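PDB 3BN1: perosamine synthetase from Caulobacter crescentus, which catalyses the pyridoxal-phosphate-dependent transfer of an amino group from L-glutamate to GDP-4-keto-6-deoxy-D-mannose, giving the GDP-perosamine needed for the lipopolysaccharide O-antigen. Local coordinates for residues K208-L211 / L212-Q215; R256-V259 / V260-E264; L356-A359 / D360-V364. All coordinates share one frame; numbering follows the deposited sequence.

Interaction 1: K208-L211 / L212-Q215; sequences KMRL and LRGQ. With ACT (acetate ion), chain E.
R213 reaches out from the last turn of helix 203-213 and sets its guanidinium beside that of R210, both side chains pointing the same way. Followed outward, R213 starts with CB 3.3 Å from M209 O, the carbonyl, one turn earlier, that also accepts its backbone N-H. CG stands anti to the backbone N (chi1 -177°); the chain then bends at chi3, 63°, which brings NE round to a water. R213 NE donates to this water over 3.2 Å, and the water in turn donates to R210 O at 2.7 Å, tying the R213 side chain to the previous turn. Beyond NE, R213 NH2 lies 3.7 Å from R210 NH2, at the edge of the R210 guanidinium and near its plane, while the two flat groups are turned 64° from each other. R213 NH1 and R210 NH2 both form salt bridges with E44. Backbone carbonyls of strand 55-59 take further N-H groups: A56 O from R210 NH1 and A58 O from R213 NH1.

The helix closes with L212 N on K208 O and R213 N on M209 O. G214 N on R210 O is longer, 3.2 Å, and G214 is the first residue to leave helical angles. L212 curls over K208 O, its CG 3.4 Å away, and packs on L68 and V71 of helix 62-72. Past the turn, Q215 NE2 donates to O of an acetate ion (probably from the crystallisation liquor and also held by R233) at 3.1 Å, and to T63 OG1 of the second subunit; Q215 also packs on that subunit's Y88, a 2-oxoglutarate pocket residue, at the dimer interface. The shared E44 carboxylate probably balances both positive charges and lets the guanidiniums lie this close, fastening the helix end to helix 38-51 and strand 55-59.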
ATOM      1  N   LYS A 208      16.410   6.246  -5.467  1.00  5.17           N
ATOM      2  CA  LYS A 208      16.122   6.215  -4.036  1.00 11.21           C
ATOM      3  C   LYS A 208      14.651   5.810  -3.834  1.00 17.10           C
ATOM      4  O   LYS A 208      14.311   5.118  -2.886  1.00 12.99           O
ATOM      5  CB  LYS A 208      16.298   7.630  -3.491  1.00  6.81           C
ATOM      6  CG  LYS A 208      17.304   7.808  -2.382  1.00 39.55           C
ATOM      7  CD  LYS A 208      18.051   9.165  -2.529  1.00 99.89           C
ATOM      8  CE  LYS A 208      17.331  10.187  -3.442  1.00 99.89           C
ATOM      9  NZ  LYS A 208      18.016  11.513  -3.686  1.00 37.26           N
ATOM     10  N   MET A 209      13.784   6.302  -4.715  1.00  8.93           N
ATOM     11  CA  MET A 209      12.362   6.013  -4.707  1.00 22.59           C
ATOM     12  C   MET A 209      12.194   4.522  -4.983  1.00 18.45           C
ATOM     13  O   MET A 209      11.408   3.873  -4.277  1.00 10.62           O
ATOM     14  CB  MET A 209      11.640   6.854  -5.759  1.00 17.70           C
ATOM     15  CG  MET A 209      11.383   8.324  -5.358  1.00 10.51           C
ATOM     16  SD  MET A 209      10.899   9.300  -6.833  1.00 16.22           S
ATOM     17  CE  MET A 209      10.673  10.992  -6.154  1.00  5.37           C
ATOM     18  N   ARG A 210      12.919   3.960  -5.966  1.00 12.02           N
ATOM     19  CA  ARG A 210      12.761   2.528  -6.178  1.00 13.54           C
ATOM     20  C   ARG A 210      13.320   1.733  -4.979  1.00 11.93           C
ATOM     21  O   ARG A 210      12.750   0.702  -4.581  1.00 12.25           O
ATOM     22  CB  ARG A 210      13.357   2.052  -7.511  1.00 18.02           C
ATOM     23  CG  ARG A 210      13.201   3.049  -8.653  1.00 18.77           C
ATOM     24  CD  ARG A 210      13.106   2.330 -10.015  1.00 20.10           C
ATOM     25  NE  ARG A 210      12.684   3.184 -11.143  1.00 24.23           N
ATOM     26  CZ  ARG A 210      11.466   3.163 -11.689  1.00 57.57           C
ATOM     27  NH1 ARG A 210      11.215   3.989 -12.689  1.00 31.52           N
ATOM     28  NH2 ARG A 210      10.511   2.306 -11.290  1.00 14.25           N
ATOM     29  N   LEU A 211      14.396   2.248  -4.382  1.00 11.06           N
ATOM     30  CA  LEU A 211      14.979   1.619  -3.194  1.00 15.25           C
ATOM     31  C   LEU A 211      13.944   1.498  -2.052  1.00 12.18           C
ATOM     32  O   LEU A 211      13.733   0.411  -1.467  1.00 10.91           O
ATOM     33  CB  LEU A 211      16.178   2.437  -2.701  1.00  6.79           C
ATOM     34  CG  LEU A 211      16.870   1.711  -1.518  1.00  8.65           C
ATOM     35  CD1 LEU A 211      17.401   0.317  -1.817  1.00  6.52           C
ATOM     36  CD2 LEU A 211      17.995   2.622  -1.075  1.00 14.41           C
ATOM     37  N   LEU A 212      13.323   2.625  -1.724  1.00  8.68           N
ATOM     38  CA  LEU A 212      12.297   2.657  -0.636  1.00  2.35           C
ATOM     39  C   LEU A 212      11.034   1.888  -0.949  1.00  8.14           C
ATOM     40  O   LEU A 212      10.452   1.242  -0.090  1.00  7.30           O
ATOM     41  CB  LEU A 212      11.881   4.095  -0.362  1.00  3.05           C
ATOM     42  CG  LEU A 212      12.985   4.967   0.265  1.00 12.23           C
ATOM     43  CD1 LEU A 212      12.676   6.467   0.030  1.00 15.67           C
ATOM     44  CD2 LEU A 212      13.098   4.665   1.810  1.00  7.97           C
ATOM     45  N   ARG A 213      10.614   1.964  -2.193  1.00  5.05           N
ATOM     46  CA  ARG A 213       9.398   1.274  -2.637  1.00  2.14           C
ATOM     47  C   ARG A 213       9.504  -0.217  -2.382  1.00 18.89           C
ATOM     48  O   ARG A 213       8.529  -0.857  -1.995  1.00  8.83           O
ATOM     49  CB  ARG A 213       9.189   1.502  -4.135  1.00  4.55           C
ATOM     50  CG  ARG A 213       7.877   0.838  -4.622  1.00 18.51           C
ATOM     51  CD  ARG A 213       7.670   1.009  -6.111  1.00 12.45           C
ATOM     52  NE  ARG A 213       8.732   0.355  -6.870  1.00 10.95           N
ATOM     53  CZ  ARG A 213       8.807   0.324  -8.209  1.00 24.94           C
ATOM     54  NH1 ARG A 213       7.878   0.864  -9.029  1.00  7.53           N
ATOM     55  NH2 ARG A 213       9.860  -0.264  -8.755  1.00 13.98           N
ATOM     56  N   GLY A 214      10.692  -0.748  -2.657  1.00 12.01           N
ATOM     57  CA  GLY A 214      10.987  -2.183  -2.565  1.00  9.35           C
ATOM     58  C   GLY A 214      11.582  -2.628  -1.247  1.00 22.31           C
ATOM     59  O   GLY A 214      12.576  -3.378  -1.219  1.00  7.67           O
ATOM     60  N   GLN A 215      10.883  -2.231  -0.177  1.00  7.29           N
ATOM     61  CA  GLN A 215      11.230  -2.596   1.193  1.00  9.14           C
ATOM     62  C   GLN A 215      12.626  -2.179   1.576  1.00 11.19           C
ATOM     63  O   GLN A 215      13.145  -2.723   2.526  1.00 11.28           O
ATOM     64  CB  GLN A 215      11.049  -4.072   1.469  1.00  2.31           C
ATOM     65  CG  GLN A 215       9.590  -4.555   1.274  1.00  4.96           C
ATOM     66  CD  GLN A 215       8.752  -4.468   2.523  1.00  4.73           C
ATOM     67  OE1 GLN A 215       8.991  -3.587   3.349  1.00 10.20           O
ATOM     68  NE2 GLN A 215       7.887  -5.468   2.762  1.00  9.41           N
TER
HETATM   69  C   ACT E 372       8.553  -8.623   0.530  1.00 33.64           C
HETATM   70  O   ACT E 372       7.584  -7.888   0.884  1.00 11.03           O
HETATM   71  OXT ACT E 372       9.496  -8.171  -0.334  1.00 15.54           O
HETATM   72  CH3 ACT E 372       8.698 -10.005   1.107  1.00 14.15           C
HETATM   73  O   HOH W   1      11.391  -1.152  -5.940  1.00 18.18           O

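Interaction 2: R256-V259 / V260-E264; sequences RERV and VGWYE
R256 and V260 meet one helical turn apart: R256 O accepts the V260 N-H at 2.8 Å, nearly straight (166°), and V260 CG2 settles 3.2 Å from the same R256 O. The R256 guanidinium leaves the turn, NH2 donating to the main-chain O of W288, a residue of the 2-oxoglutarate pocket; the R256 side chain is about 10 Å from that ligand, consistent with a second-shell position. E257 contributes its carbonyl, which takes G261 N; its carboxylate makes a salt bridge with R284. The R258 carbonyl receives W262 N and also lies over one face of the W262 indole, 3.4 Å above the ring plane and offset toward the rim. The W262 ring folds back there because CG sits anti to its own carbonyl carbon and beside the backbone N (chi1 -78°). R258 CG approaches W262 CZ2 at 4.2 Å, the two side chains running side by side with guanidinium and ring planes 57° apart.

V259 closes the segment, its two methyls touching different rings. V259 CG2 reaches the benzo part of the indole, 4.1 Å from W262 CE3, the two side chains crossing at about a right angle. V259 CG1 lies alongside Y263 and comes 3.9 Å from its CE2. V259 O accepts Y263 N, and weakly W262 N. Y263 also stacks on Y290 and bonds P351 O through its hydroxyl. Chemically the turn is divided: W262 and Y263 join helix 249-266 to helix 358-371, with V259 packing on L356 just before it, while R256 and E257 spend their charged ends on W288 and R284.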
ATOM      1  N   ARG A 256     -14.457  12.983 -21.780  1.00 12.42           N
ATOM      2  CA  ARG A 256     -14.663  13.957 -20.722  1.00 27.70           C
ATOM      3  C   ARG A 256     -14.832  15.343 -21.399  1.00 13.82           C
ATOM      4  O   ARG A 256     -15.717  16.128 -21.011  1.00 15.33           O
ATOM      5  CB  ARG A 256     -13.475  13.930 -19.724  1.00  9.19           C
ATOM      6  CG  ARG A 256     -13.650  13.284 -18.410  1.00 32.65           C
ATOM      7  CD  ARG A 256     -12.298  12.937 -17.772  1.00 20.23           C
ATOM      8  NE  ARG A 256     -12.548  11.851 -16.829  1.00 23.68           N
ATOM      9  CZ  ARG A 256     -13.192  12.038 -15.679  1.00 16.59           C
ATOM     10  NH1 ARG A 256     -13.447  11.035 -14.840  1.00 63.99           N
ATOM     11  NH2 ARG A 256     -13.547  13.273 -15.363  1.00 18.06           N
ATOM     12  N   GLU A 257     -14.005  15.656 -22.412  1.00 12.63           N
ATOM     13  CA  GLU A 257     -14.162  16.945 -23.096  1.00 12.48           C
ATOM     14  C   GLU A 257     -15.589  17.161 -23.614  1.00 10.59           C
ATOM     15  O   GLU A 257     -16.159  18.234 -23.548  1.00 11.54           O
ATOM     16  CB  GLU A 257     -13.203  17.111 -24.258  1.00 33.37           C
ATOM     17  CG  GLU A 257     -12.200  18.228 -24.078  1.00 47.50           C
ATOM     18  CD  GLU A 257     -10.991  18.095 -25.031  1.00 99.89           C
ATOM     19  OE1 GLU A 257     -10.008  18.847 -24.843  1.00 99.89           O
ATOM     20  OE2 GLU A 257     -10.996  17.243 -25.960  1.00 50.50           O
ATOM     21  N   ARG A 258     -16.147  16.120 -24.195  1.00  7.86           N
ATOM     22  CA  ARG A 258     -17.483  16.194 -24.776  1.00 10.18           C
ATOM     23  C   ARG A 258     -18.505  16.546 -23.683  1.00 25.83           C
ATOM     24  O   ARG A 258     -19.363  17.442 -23.812  1.00 19.50           O
ATOM     25  CB  ARG A 258     -17.767  14.759 -25.224  1.00 19.35           C
ATOM     26  CG  ARG A 258     -18.391  14.610 -26.573  1.00 42.42           C
ATOM     27  CD  ARG A 258     -17.555  13.638 -27.387  1.00 99.89           C
ATOM     28  NE  ARG A 258     -17.304  12.404 -26.657  1.00 99.89           N
ATOM     29  CZ  ARG A 258     -16.278  11.585 -26.889  1.00 47.36           C
ATOM     30  NH1 ARG A 258     -15.348  11.881 -27.806  1.00 27.11           N
ATOM     31  NH2 ARG A 258     -16.133  10.473 -26.179  1.00 99.89           N
ATOM     32  N   VAL A 259     -18.359  15.816 -22.575  1.00 29.48           N
ATOM     33  CA  VAL A 259     -19.235  15.958 -21.435  1.00 17.41           C
ATOM     34  C   VAL A 259     -19.150  17.370 -20.906  1.00 14.82           C
ATOM     35  O   VAL A 259     -20.173  18.039 -20.661  1.00 12.95           O
ATOM     36  CB  VAL A 259     -18.847  14.985 -20.311  1.00  9.50           C
ATOM     37  CG1 VAL A 259     -19.392  15.527 -18.895  1.00 14.40           C
ATOM     38  CG2 VAL A 259     -19.394  13.592 -20.661  1.00 15.02           C
ATOM     39  N   VAL A 260     -17.911  17.830 -20.775  1.00  5.17           N
ATOM     40  CA  VAL A 260     -17.653  19.173 -20.293  1.00  6.98           C
ATOM     41  C   VAL A 260     -18.287  20.167 -21.261  1.00 24.53           C
ATOM     42  O   VAL A 260     -18.843  21.205 -20.882  1.00 15.61           O
ATOM     43  CB  VAL A 260     -16.095  19.449 -20.290  1.00  6.11           C
ATOM     44  CG1 VAL A 260     -15.857  20.947 -20.055  1.00 20.10           C
ATOM     45  CG2 VAL A 260     -15.445  18.712 -19.169  1.00 20.17           C
ATOM     46  N   GLY A 261     -18.189  19.841 -22.545  1.00 14.38           N
ATOM     47  CA  GLY A 261     -18.774  20.753 -23.519  1.00  6.29           C
ATOM     48  C   GLY A 261     -20.281  20.885 -23.404  1.00 19.46           C
ATOM     49  O   GLY A 261     -20.867  21.958 -23.610  1.00 17.25           O
ATOM     50  N   TRP A 262     -20.909  19.791 -23.018  1.00 14.38           N
ATOM     51  CA  TRP A 262     -22.357  19.755 -22.853  1.00  9.16           C
ATOM     52  C   TRP A 262     -22.737  20.664 -21.696  1.00 11.28           C
ATOM     53  O   TRP A 262     -23.679  21.449 -21.790  1.00 10.79           O
ATOM     54  CB  TRP A 262     -22.780  18.317 -22.620  1.00  9.03           C
ATOM     55  CG  TRP A 262     -22.787  17.578 -23.877  1.00 15.40           C
ATOM     56  CD1 TRP A 262     -23.012  18.099 -25.132  1.00 16.18           C
ATOM     57  CD2 TRP A 262     -22.574  16.160 -24.042  1.00 15.22           C
ATOM     58  NE1 TRP A 262     -22.894  17.086 -26.071  1.00 22.31           N
ATOM     59  CE2 TRP A 262     -22.633  15.893 -25.437  1.00 24.03           C
ATOM     60  CE3 TRP A 262     -22.347  15.091 -23.148  1.00 20.17           C
ATOM     61  CZ2 TRP A 262     -22.532  14.581 -25.965  1.00 18.69           C
ATOM     62  CZ3 TRP A 262     -22.227  13.780 -23.682  1.00 24.44           C
ATOM     63  CH2 TRP A 262     -22.303  13.553 -25.091  1.00 13.83           C
ATOM     64  N   TYR A 263     -21.940  20.589 -20.630  1.00 10.25           N
ATOM     65  CA  TYR A 263     -22.115  21.451 -19.454  1.00  9.03           C
ATOM     66  C   TYR A 263     -22.015  22.920 -19.822  1.00  8.27           C
ATOM     67  O   TYR A 263     -22.855  23.709 -19.379  1.00 15.38           O
ATOM     68  CB  TYR A 263     -21.116  21.109 -18.329  1.00 20.78           C
ATOM     69  CG  TYR A 263     -21.513  19.993 -17.357  1.00 10.35           C
ATOM     70  CD1 TYR A 263     -22.716  20.013 -16.673  1.00 20.61           C
ATOM     71  CD2 TYR A 263     -20.664  18.940 -17.111  1.00 10.00           C
ATOM     72  CE1 TYR A 263     -23.070  18.980 -15.794  1.00 10.97           C
ATOM     73  CE2 TYR A 263     -20.995  17.890 -16.248  1.00 47.47           C
ATOM     74  CZ  TYR A 263     -22.185  17.906 -15.564  1.00  5.45           C
ATOM     75  OH  TYR A 263     -22.512  16.897 -14.652  1.00 11.41           O
ATOM     76  N   GLU A 264     -21.023  23.265 -20.636  1.00 14.14           N
ATOM     77  CA  GLU A 264     -20.731  24.659 -21.005  1.00  5.58           C
ATOM     78  C   GLU A 264     -21.882  25.255 -21.773  1.00  8.61           C
ATOM     79  O   GLU A 264     -22.234  26.405 -21.586  1.00 22.72           O
ATOM     80  CB  GLU A 264     -19.413  24.770 -21.785  1.00 25.87           C
ATOM     81  CG  GLU A 264     -18.204  24.898 -20.857  1.00 59.83           C
ATOM     82  CD  GLU A 264     -18.318  26.086 -19.898  1.00 99.89           C
ATOM     83  OE1 GLU A 264     -18.604  27.199 -20.405  1.00 99.89           O
ATOM     84  OE2 GLU A 264     -18.134  25.912 -18.657  1.00 20.84           O
TER

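Interaction 3: L356-A359 / D360-V364; sequences LTEA and DIDRV
A capping box opens helix 358-371, with T357 as the N-cap and D360 as its reciprocal partner. T357 OG1 accepts the D360 N-H at 3.1 Å, and D360 OD2 takes T357 N-H in return at 2.7 Å, almost straight (172°) though met from above the carboxylate plane, 50° out of it. T357 OG1 occupies the crowded position between backbone N and carbonyl carbon (chi1 66°), which turns it to the first turn of the helix, and the D360 carboxylate reaches back to T357. Two N-H groups at the helix start thereby gain side-chain acceptors, and the negative D360 sits where the helix dipole would probably favour it.

Main-chain bonds then run from I361 N to T357 O, D362 N to E358 O and R363 N to A359 O. E358 and D362 lie one turn apart on a shared face, and both form salt bridges with K266, which would probably offset the repulsion between their carboxylates. R363 extends away to P7 O. On the buried face L356 precedes the cap and crosses I361 at about a right angle; L356 CD1 meets I361 CD1 at 3.9 Å.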
ATOM      1  N   LEU A 356     -20.831   9.212 -19.390  1.00 17.11           N
ATOM      2  CA  LEU A 356     -22.016  10.107 -19.423  1.00 17.67           C
ATOM      3  C   LEU A 356     -22.465  10.539 -20.807  1.00  5.48           C
ATOM      4  O   LEU A 356     -21.630  10.931 -21.630  1.00 11.14           O
ATOM      5  CB  LEU A 356     -21.786  11.370 -18.593  1.00 11.50           C
ATOM      6  CG  LEU A 356     -21.347  11.021 -17.175  1.00 11.85           C
ATOM      7  CD1 LEU A 356     -20.910  12.376 -16.730  1.00  5.76           C
ATOM      8  CD2 LEU A 356     -22.647  10.546 -16.424  1.00  8.07           C
ATOM      9  N   THR A 357     -23.785  10.454 -21.029  1.00 21.83           N
ATOM     10  CA  THR A 357     -24.444  10.869 -22.278  1.00 30.03           C
ATOM     11  C   THR A 357     -24.977  12.293 -22.188  1.00 19.23           C
ATOM     12  O   THR A 357     -25.183  12.804 -21.096  1.00 21.54           O
ATOM     13  CB  THR A 357     -25.641   9.936 -22.682  1.00 18.10           C
ATOM     14  OG1 THR A 357     -26.717  10.029 -21.741  1.00 14.60           O
ATOM     15  CG2 THR A 357     -25.165   8.501 -22.762  1.00 12.05           C
ATOM     16  N   GLU A 358     -25.282  12.873 -23.349  1.00 18.67           N
ATOM     17  CA  GLU A 358     -25.833  14.210 -23.430  1.00 18.83           C
ATOM     18  C   GLU A 358     -27.163  14.213 -22.658  1.00  6.88           C
ATOM     19  O   GLU A 358     -27.468  15.156 -21.943  1.00 19.53           O
ATOM     20  CB  GLU A 358     -26.046  14.654 -24.892  1.00 13.99           C
ATOM     21  CG  GLU A 358     -26.441  16.100 -24.887  1.00 26.16           C
ATOM     22  CD  GLU A 358     -26.634  16.696 -26.257  1.00 99.89           C
ATOM     23  OE1 GLU A 358     -26.347  15.966 -27.207  1.00 23.18           O
ATOM     24  OE2 GLU A 358     -27.058  17.868 -26.412  1.00 20.79           O
ATOM     25  N   ALA A 359     -27.869  13.088 -22.707  1.00 19.32           N
ATOM     26  CA  ALA A 359     -29.153  13.007 -22.017  1.00 27.57           C
ATOM     27  C   ALA A 359     -28.940  13.055 -20.517  1.00 14.54           C
ATOM     28  O   ALA A 359     -29.668  13.743 -19.814  1.00 16.61           O
ATOM     29  CB  ALA A 359     -29.911  11.743 -22.427  1.00 23.60           C
ATOM     30  N   ASP A 360     -27.921  12.335 -20.054  1.00 22.81           N
ATOM     31  CA  ASP A 360     -27.539  12.299 -18.642  1.00 10.27           C
ATOM     32  C   ASP A 360     -27.279  13.730 -18.180  1.00 20.05           C
ATOM     33  O   ASP A 360     -27.685  14.121 -17.074  1.00 13.73           O
ATOM     34  CB  ASP A 360     -26.193  11.595 -18.457  1.00 14.53           C
ATOM     35  CG  ASP A 360     -26.245  10.091 -18.689  1.00 22.31           C
ATOM     36  OD1 ASP A 360     -27.358   9.537 -18.642  1.00 22.68           O
ATOM     37  OD2 ASP A 360     -25.174   9.463 -18.876  1.00 20.22           O
ATOM     38  N   ILE A 361     -26.537  14.466 -19.022  1.00 14.98           N
ATOM     39  CA  ILE A 361     -26.176  15.823 -18.699  1.00  8.81           C
ATOM     40  C   ILE A 361     -27.427  16.657 -18.721  1.00 25.64           C
ATOM     41  O   ILE A 361     -27.661  17.459 -17.818  1.00 17.75           O
ATOM     42  CB  ILE A 361     -25.042  16.426 -19.541  1.00 11.35           C
ATOM     43  CG1 ILE A 361     -23.770  15.547 -19.478  1.00 14.56           C
ATOM     44  CG2 ILE A 361     -24.878  17.915 -19.201  1.00 10.25           C
ATOM     45  CD1 ILE A 361     -23.452  14.974 -18.033  1.00 16.25           C
ATOM     46  N   ASP A 362     -28.292  16.424 -19.689  1.00 12.02           N
ATOM     47  CA  ASP A 362     -29.532  17.176 -19.662  1.00 32.76           C
ATOM     48  C   ASP A 362     -30.259  17.021 -18.291  1.00  9.96           C
ATOM     49  O   ASP A 362     -30.793  17.976 -17.687  1.00 15.69           O
ATOM     50  CB  ASP A 362     -30.424  16.610 -20.767  1.00 34.73           C
ATOM     51  CG  ASP A 362     -30.078  17.167 -22.133  1.00 25.98           C
ATOM     52  OD1 ASP A 362     -29.453  18.249 -22.180  1.00 16.66           O
ATOM     53  OD2 ASP A 362     -30.432  16.537 -23.159  1.00 18.97           O
ATOM     54  N   ARG A 363     -30.266  15.787 -17.829  1.00 11.53           N
ATOM     55  CA  ARG A 363     -30.913  15.365 -16.580  1.00 11.22           C
ATOM     56  C   ARG A 363     -30.297  16.056 -15.373  1.00 14.46           C
ATOM     57  O   ARG A 363     -31.002  16.596 -14.530  1.00 15.82           O
ATOM     58  CB  ARG A 363     -30.728  13.855 -16.449  1.00 15.45           C
ATOM     59  CG  ARG A 363     -31.505  13.294 -15.290  1.00 32.97           C
ATOM     60  CD  ARG A 363     -31.684  11.759 -15.378  1.00 15.60           C
ATOM     61  NE  ARG A 363     -31.962  11.222 -14.045  1.00 18.82           N
ATOM     62  CZ  ARG A 363     -31.501  10.070 -13.564  1.00 16.26           C
ATOM     63  NH1 ARG A 363     -30.755   9.250 -14.314  1.00 20.01           N
ATOM     64  NH2 ARG A 363     -31.851   9.706 -12.339  1.00 14.58           N
ATOM     65  N   VAL A 364     -28.977  16.107 -15.313  1.00 19.29           N
ATOM     66  CA  VAL A 364     -28.321  16.786 -14.200  1.00 12.57           C
ATOM     67  C   VAL A 364     -28.731  18.266 -14.218  1.00 18.98           C
ATOM     68  O   VAL A 364     -29.033  18.910 -13.217  1.00 11.22           O
ATOM     69  CB  VAL A 364     -26.792  16.711 -14.488  1.00 12.36           C
ATOM     70  CG1 VAL A 364     -25.968  17.537 -13.479  1.00 15.82           C
ATOM     71  CG2 VAL A 364     -26.368  15.312 -14.377  1.00  4.95           C
TER

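The three contacts follow one another along the chain. Interaction 1 ends helix 203-213, beside the seven-stranded sheet and in contact with the second subunit. Interactions 2 and 3 lie on the opposite side of the chain's centre, on helices 249-266 and 358-371; their centres are about 40 and 45 Å from that of interaction 1. Those two have centres about 10 Å apart and touch directly: W262 CZ3 packs 3.2 Å from E358 N. The first site thus ties the large-sheet domain to the dimer partner, while the other two join two helices beside the small four-stranded sheet, consistent with the large and small domains of the aspartate aminotransferase fold.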